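Local coordinates for HD domain protein (Enterococcus faecalis, PDB 4LRL), which probably hydrolyses deoxynucleoside triphosphates in an HD-domain metal site, under allosteric control by bound nucleotides, at residues 464-467 against 468-471. Numbering follows the deposited sequence.
Sequences YREF and SSYI
S468 and S469 bond back to the last turn of helix 461-468, a compact example of a helix unwinding into a turn. S468 N still makes an i to i+4 bond to Y464 O (2.9 Å), and S469 N reaches R465 O in the same way at 3.1 Å. The spacing then tightens to i to i+3: Y470 N donates to F467 O (3.0 Å). A type I beta turn from S468 to I471 follows, closed by I471 N on S468 O.

Both serine hydroxyls fold back onto carbonyls of the preceding turn. With OG beside its own backbone N (chi1 -59°), S468 donates to Y464 O at 2.6 Å. That oxygen is thus gripped by two donors, the hydroxyl and the amide of one residue, which approach from opposite faces of the carbonyl plane. S469 instead holds OG between its N and carbonyl carbon (chi1 62°), which brings it 2.5 Å from E466 O, to which it donates.

Y470 turns the edge of its ring to the last-turn carbonyls, CD1 lying 3.3 Å from E466 O. The E466 carboxylate stands almost perpendicular to this ring, and one water joins the two side chains: it donates to E466 OE2 and is also hydrogen-bonded to Y470 OH. On the apolar side, F467 CE2 touches I471 CG1 at 3.9 Å.

Helix 361-377 packs alongside, supplying Y370, whose OH bonds E466 OE2, while I375 meets F467, and L371 and T367 meet Y470. F444 of strand 441-444 packs edge-to-face with F467. Y470 is backbone-bonded to V477, just beyond strand 475-476, and the chain passes directly from the turn into strand 471-472.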
ATOM      1  N   TYR C 464     -19.370 -10.322  42.880  1.00 57.71           N
ATOM      2  CA  TYR C 464     -19.146  -9.765  41.538  1.00 56.34           C
ATOM      3  C   TYR C 464     -19.224  -8.235  41.540  1.00 55.57           C
ATOM      4  O   TYR C 464     -18.402  -7.571  40.901  1.00 52.87           O
ATOM      5  CB  TYR C 464     -20.126 -10.356  40.513  1.00 60.37           C
ATOM      6  CG  TYR C 464     -19.918 -11.830  40.212  1.00 60.91           C
ATOM      7  CD1 TYR C 464     -18.710 -12.295  39.691  1.00 57.35           C
ATOM      8  CD2 TYR C 464     -20.940 -12.758  40.434  1.00 65.46           C
ATOM      9  CE1 TYR C 464     -18.515 -13.640  39.414  1.00 57.98           C
ATOM     10  CE2 TYR C 464     -20.756 -14.109  40.153  1.00 66.47           C
ATOM     11  CZ  TYR C 464     -19.542 -14.539  39.645  1.00 62.88           C
ATOM     12  OH  TYR C 464     -19.349 -15.869  39.361  1.00 65.18           O
ATOM     13  N   ARG C 465     -20.204  -7.692  42.266  1.00 58.12           N
ATOM     14  CA  ARG C 465     -20.333  -6.245  42.394  0.50 58.31           C
ATOM     15  C   ARG C 465     -19.179  -5.656  43.213  1.00 54.67           C
ATOM     16  O   ARG C 465     -18.628  -4.620  42.844  1.00 53.51           O
ATOM     17  CB  ARG C 465     -21.701  -5.851  42.963  0.50 62.82           C
ATOM     18  CG  ARG C 465     -22.853  -6.053  41.974  0.50 67.06           C
ATOM     19  CD  ARG C 465     -24.165  -5.480  42.494  0.50 71.51           C
ATOM     20  NE  ARG C 465     -24.583  -6.094  43.752  0.50 72.52           N
ATOM     21  CZ  ARG C 465     -25.388  -7.149  43.842  0.50 75.89           C
ATOM     22  NH1 ARG C 465     -25.867  -7.717  42.743  0.50 78.09           N
ATOM     23  NH2 ARG C 465     -25.713  -7.638  45.033  0.50 77.11           N
ATOM     24  N   GLU C 466     -18.797  -6.329  44.292  1.00 53.47           N
ATOM     25  CA  GLU C 466     -17.675  -5.890  45.115  1.00 50.91           C
ATOM     26  C   GLU C 466     -16.400  -5.849  44.274  1.00 47.46           C
ATOM     27  O   GLU C 466     -15.724  -4.824  44.215  1.00 46.41           O
ATOM     28  CB  GLU C 466     -17.511  -6.796  46.343  1.00 50.74           C
ATOM     29  CG  GLU C 466     -16.271  -6.508  47.201  1.00 49.73           C
ATOM     30  CD  GLU C 466     -16.343  -5.205  47.986  1.00 51.19           C
ATOM     31  OE1 GLU C 466     -17.270  -4.396  47.765  1.00 53.15           O
ATOM     32  OE2 GLU C 466     -15.455  -4.986  48.831  1.00 50.18           O
ATOM     33  N   PHE C 467     -16.107  -6.955  43.597  1.00 46.36           N
ATOM     34  CA  PHE C 467     -14.981  -7.020  42.677  1.00 43.68           C
ATOM     35  C   PHE C 467     -14.994  -5.899  41.626  1.00 44.14           C
ATOM     36  O   PHE C 467     -13.972  -5.225  41.426  1.00 42.78           O
ATOM     37  CB  PHE C 467     -14.915  -8.387  41.987  1.00 43.36           C
ATOM     38  CG  PHE C 467     -13.754  -8.519  41.049  1.00 40.84           C
ATOM     39  CD1 PHE C 467     -12.562  -9.098  41.476  1.00 37.90           C
ATOM     40  CD2 PHE C 467     -13.838  -8.030  39.742  1.00 40.47           C
ATOM     41  CE1 PHE C 467     -11.475  -9.203  40.609  1.00 37.02           C
ATOM     42  CE2 PHE C 467     -12.761  -8.136  38.867  1.00 38.86           C
ATOM     43  CZ  PHE C 467     -11.577  -8.723  39.298  1.00 36.97           C
ATOM     44  N   SER C 468     -16.144  -5.705  40.976  1.00 46.71           N
ATOM     45  CA  SER C 468     -16.304  -4.712  39.904  1.00 48.20           C
ATOM     46  C   SER C 468     -15.962  -3.296  40.337  1.00 48.27           C
ATOM     47  O   SER C 468     -15.433  -2.519  39.546  1.00 48.28           O
ATOM     48  CB  SER C 468     -17.737  -4.728  39.353  1.00 52.30           C
ATOM     49  OG  SER C 468     -18.078  -6.002  38.837  1.00 53.47           O
ATOM     50  N   SER C 469     -16.270  -2.965  41.593  1.00 48.75           N
ATOM     51  CA  SER C 469     -16.033  -1.620  42.129  1.00 49.24           C
ATOM     52  C   SER C 469     -14.540  -1.261  42.217  1.00 46.75           C
ATOM     53  O   SER C 469     -14.194  -0.092  42.420  1.00 47.99           O
ATOM     54  CB  SER C 469     -16.712  -1.455  43.490  1.00 50.58           C
ATOM     55  OG  SER C 469     -16.174  -2.362  44.439  1.00 48.87           O
ATOM     56  N   TYR C 470     -13.672  -2.260  42.042  1.00 43.76           N
ATOM     57  CA  TYR C 470     -12.221  -2.057  42.030  1.00 42.20           C
ATOM     58  C   TYR C 470     -11.622  -1.879  40.624  1.00 42.41           C
ATOM     59  O   TYR C 470     -10.428  -1.579  40.494  1.00 41.68           O
ATOM     60  CB  TYR C 470     -11.514  -3.209  42.750  1.00 39.98           C
ATOM     61  CG  TYR C 470     -11.644  -3.137  44.257  1.00 40.59           C
ATOM     62  CD1 TYR C 470     -12.678  -3.801  44.923  1.00 39.87           C
ATOM     63  CD2 TYR C 470     -10.746  -2.384  45.013  1.00 40.86           C
ATOM     64  CE1 TYR C 470     -12.804  -3.724  46.307  1.00 42.19           C
ATOM     65  CE2 TYR C 470     -10.861  -2.300  46.394  1.00 41.88           C
ATOM     66  CZ  TYR C 470     -11.889  -2.974  47.035  1.00 42.47           C
ATOM     67  OH  TYR C 470     -12.002  -2.887  48.401  1.00 44.71           O
ATOM     68  N   ILE C 471     -12.445  -2.066  39.588  1.00 43.53           N
ATOM     69  CA  ILE C 471     -11.991  -1.953  38.199  1.00 44.16           C
ATOM     70  C   ILE C 471     -12.676  -0.778  37.520  1.00 47.26           C
ATOM     71  O   ILE C 471     -13.886  -0.803  37.292  1.00 49.12           O
ATOM     72  CB  ILE C 471     -12.263  -3.239  37.369  1.00 43.65           C
ATOM     73  CG1 ILE C 471     -11.737  -4.495  38.079  1.00 40.98           C
ATOM     74  CG2 ILE C 471     -11.692  -3.096  35.947  1.00 44.09           C
ATOM     75  CD1 ILE C 471     -10.252  -4.468  38.417  1.00 39.41           C
TER
HETATM   76  O   HOH W   1     -14.594  -2.650  48.847  1.00 53.39           O